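Rev protein (Borrelia burgdorferi, PDB 5EQZ) is of uncertain function, an all-helical, plasmid-encoded Borrelia protein that is probably a lipoprotein. Local coordinates at residues 17-22 and 62-67. Residues are numbered along the deposited sequence; the frame is centred on the assembly and turned at random.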
ATOM      1  N   ASP A  17     -13.152   2.117 -15.882  1.00 18.05           N
ATOM      2  CA  ASP A  17     -11.926   1.684 -16.557  1.00 17.70           C
ATOM      3  C   ASP A  17     -10.724   2.489 -16.087  1.00 20.16           C
ATOM      4  O   ASP A  17      -9.658   1.929 -15.813  1.00 21.81           O
ATOM      5  CB  ASP A  17     -12.044   1.848 -18.072  1.00 15.04           C
ATOM      6  CG  ASP A  17     -12.997   0.862 -18.720  1.00 19.34           C
ATOM      7  OD1 ASP A  17     -13.434  -0.126 -18.088  1.00 21.31           O
ATOM      8  OD2 ASP A  17     -13.286   1.092 -19.908  1.00 21.75           O
ATOM      9  N   SER A  18     -10.869   3.813 -16.055  1.00 21.00           N
ATOM     10  CA  SER A  18      -9.754   4.679 -15.674  0.61 23.66           C
ATOM     11  C   SER A  18      -9.298   4.375 -14.254  1.00 21.12           C
ATOM     12  O   SER A  18      -8.096   4.256 -13.988  1.00 19.72           O
ATOM     13  CB  SER A  18     -10.168   6.144 -15.807  0.61 25.81           C
ATOM     14  OG  SER A  18      -9.109   7.012 -15.436  0.61 23.91           O
ATOM     15  N   LEU A  19     -10.244   4.241 -13.328  1.00 16.67           N
ATOM     16  CA  LEU A  19      -9.883   3.901 -11.958  1.00 18.87           C
ATOM     17  C   LEU A  19      -9.263   2.511 -11.883  1.00 18.45           C
ATOM     18  O   LEU A  19      -8.312   2.295 -11.113  1.00 18.46           O
ATOM     19  CB  LEU A  19     -11.116   4.017 -11.063  1.00 21.23           C
ATOM     20  CG  LEU A  19     -10.930   3.930  -9.554  1.00 20.26           C
ATOM     21  CD1 LEU A  19      -9.803   4.858  -9.089  1.00 22.02           C
ATOM     22  CD2 LEU A  19     -12.252   4.299  -8.864  1.00 22.87           C
ATOM     23  N   MET A  20      -9.763   1.565 -12.689  1.00 17.66           N
ATOM     24  CA  MET A  20      -9.189   0.224 -12.715  1.00 16.53           C
ATOM     25  C   MET A  20      -7.715   0.272 -13.144  1.00 18.80           C
ATOM     26  O   MET A  20      -6.857  -0.386 -12.543  1.00 20.17           O
ATOM     27  CB  MET A  20      -9.982  -0.685 -13.670  1.00 16.47           C
ATOM     28  CG  MET A  20      -9.335  -2.084 -13.828  1.00 20.19           C
ATOM     29  SD  MET A  20      -9.383  -3.098 -12.323  1.00 25.68           S
ATOM     30  CE  MET A  20     -10.794  -4.097 -12.584  1.00 30.42           C
ATOM     31  N   GLU A  21      -7.401   1.052 -14.186  1.00 18.88           N
ATOM     32  CA  GLU A  21      -6.015   1.117 -14.652  1.00 16.93           C
ATOM     33  C   GLU A  21      -5.100   1.693 -13.574  1.00 18.71           C
ATOM     34  O   GLU A  21      -3.968   1.223 -13.399  1.00 18.54           O
ATOM     35  CB  GLU A  21      -5.895   1.945 -15.936  1.00 20.19           C
ATOM     36  CG  GLU A  21      -6.686   1.404 -17.165  1.00 21.23           C
ATOM     37  CD  GLU A  21      -6.251   0.015 -17.606  1.00 21.96           C
ATOM     38  OE1 GLU A  21      -5.216  -0.501 -17.128  1.00 20.67           O
ATOM     39  OE2 GLU A  21      -6.961  -0.607 -18.433  1.00 19.28           O
ATOM     40  N   ASP A  22      -5.589   2.687 -12.827  1.00 16.98           N
ATOM     41  CA  ASP A  22      -4.812   3.246 -11.718  1.00 15.64           C
ATOM     42  C   ASP A  22      -4.625   2.217 -10.608  1.00 21.48           C
ATOM     43  O   ASP A  22      -3.524   2.088 -10.059  1.00 19.97           O
ATOM     44  CB  ASP A  22      -5.494   4.501 -11.166  1.00 18.25           C
ATOM     45  CG  ASP A  22      -5.342   5.713 -12.067  1.00 23.06           C
ATOM     46  OD1 ASP A  22      -4.338   5.821 -12.794  1.00 27.43           O
ATOM     47  OD2 ASP A  22      -6.226   6.591 -12.008  1.00 26.20           O
ATOM     48  N   LEU A  62     -17.432  -4.943  -9.891  1.00 22.54           N
ATOM     49  CA  LEU A  62     -16.957  -6.056  -9.073  1.00 25.35           C
ATOM     50  C   LEU A  62     -15.485  -6.347  -9.342  1.00 26.59           C
ATOM     51  O   LEU A  62     -14.695  -6.555  -8.404  1.00 23.35           O
ATOM     52  CB  LEU A  62     -17.814  -7.296  -9.336  1.00 28.56           C
ATOM     53  CG  LEU A  62     -17.545  -8.474  -8.399  1.00 33.26           C
ATOM     54  CD1 LEU A  62     -17.801  -8.067  -6.953  1.00 34.63           C
ATOM     55  CD2 LEU A  62     -18.383  -9.691  -8.782  1.00 36.32           C
ATOM     56  N   ASN A  63     -15.089  -6.363 -10.616  1.00 24.52           N
ATOM     57  CA  ASN A  63     -13.675  -6.548 -10.927  1.00 27.39           C
ATOM     58  C   ASN A  63     -12.824  -5.449 -10.307  1.00 23.25           C
ATOM     59  O   ASN A  63     -11.729  -5.717  -9.799  1.00 23.96           O
ATOM     60  CB  ASN A  63     -13.482  -6.611 -12.442  1.00 27.08           C
ATOM     61  CG  ASN A  63     -14.099  -7.856 -13.049  1.00 26.61           C
ATOM     62  OD1 ASN A  63     -14.341  -8.843 -12.353  1.00 27.47           O
ATOM     63  ND2 ASN A  63     -14.346  -7.826 -14.356  1.00 27.74           N
ATOM     64  N   LEU A  64     -13.306  -4.204 -10.334  1.00 17.80           N
ATOM     65  CA  LEU A  64     -12.554  -3.097  -9.752  1.00 19.29           C
ATOM     66  C   LEU A  64     -12.354  -3.280  -8.249  1.00 20.49           C
ATOM     67  O   LEU A  64     -11.248  -3.077  -7.731  1.00 20.95           O
ATOM     68  CB  LEU A  64     -13.262  -1.781 -10.055  1.00 14.27           C
ATOM     69  CG  LEU A  64     -12.748  -0.544  -9.330  1.00 18.23           C
ATOM     70  CD1 LEU A  64     -11.300  -0.251  -9.715  1.00 20.19           C
ATOM     71  CD2 LEU A  64     -13.674   0.662  -9.578  1.00 20.30           C
ATOM     72  N   GLN A  65     -13.406  -3.664  -7.524  1.00 18.95           N
ATOM     73  CA  GLN A  65     -13.226  -3.920  -6.096  1.00 19.31           C
ATOM     74  C   GLN A  65     -12.302  -5.110  -5.855  1.00 23.66           C
ATOM     75  O   GLN A  65     -11.425  -5.048  -4.980  1.00 24.71           O
ATOM     76  CB  GLN A  65     -14.571  -4.142  -5.404  1.00 26.19           C
ATOM     77  CG  GLN A  65     -15.600  -3.047  -5.658  1.00 30.41           C
ATOM     78  CD  GLN A  65     -17.027  -3.540  -5.445  1.00 38.78           C
ATOM     79  OE1 GLN A  65     -17.381  -3.947  -4.348  1.00 40.85           O
ATOM     80  NE2 GLN A  65     -17.840  -3.512  -6.489  1.00 43.57           N
ATOM     81  N   ASN A  66     -12.471  -6.199  -6.616  1.00 21.33           N
ATOM     82  CA  ASN A  66     -11.628  -7.376  -6.406  1.00 25.80           C
ATOM     83  C   ASN A  66     -10.153  -7.036  -6.601  1.00 24.78           C
ATOM     84  O   ASN A  66      -9.295  -7.442  -5.799  1.00 25.89           O
ATOM     85  CB  ASN A  66     -12.031  -8.508  -7.344  1.00 30.09           C
ATOM     86  CG  ASN A  66     -13.369  -9.125  -6.977  1.00 32.17           C
ATOM     87  OD1 ASN A  66     -13.858  -8.965  -5.861  1.00 32.96           O
ATOM     88  ND2 ASN A  66     -13.958  -9.851  -7.920  1.00 33.90           N
ATOM     89  N   SER A  67      -9.838  -6.297  -7.669  1.00 20.37           N
ATOM     90  CA  SER A  67      -8.438  -5.948  -7.931  1.00 22.39           C
ATOM     91  C   SER A  67      -7.878  -5.064  -6.832  1.00 23.22           C
ATOM     92  O   SER A  67      -6.723  -5.236  -6.417  1.00 25.09           O
ATOM     93  CB  SER A  67      -8.307  -5.248  -9.284  1.00 23.73           C
ATOM     94  OG  SER A  67      -8.489  -6.179 -10.342  1.00 29.89           O
TER
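M20 and L64 reach across to one another's helices and carry most of the apolar contact between 17-22 and 62-67. The methyl CD1 of L64 settles against the M20 backbone, 3.7 Å from M20 CA, with M20 CB beside it at 4.2 Å. The other methyl of L64, CD2, meets L19 CD2 at 4.0 Å, the two leucine side chains crossing at about a right angle.

The thioether of M20 makes the second group of contacts. With CG anti to the backbone N (chi1 175°), the chain leaves its helix and then bends at chi2 and chi3, bringing its terminal methyl onto the opposite backbone, where CE lies 3.3 Å from N63 C and 3.7 Å from N63 CB. SD passes the S67 side chain, 3.8 Å from OG, so the methionine end is bordered by N63 and S67.

The axes of the two segments run nearly parallel, 18° apart, and approach to 9.8 Å, a spacing filled by the M20 and L64 side chains. Here helix 10-24 packs beside helix 55-88, part of a predicted coiled coil, within the elongated helical bundle; a D17–K60 salt bridge joins the same two helices, while L19 also touches K41, I42 and L45 of helix 32-48.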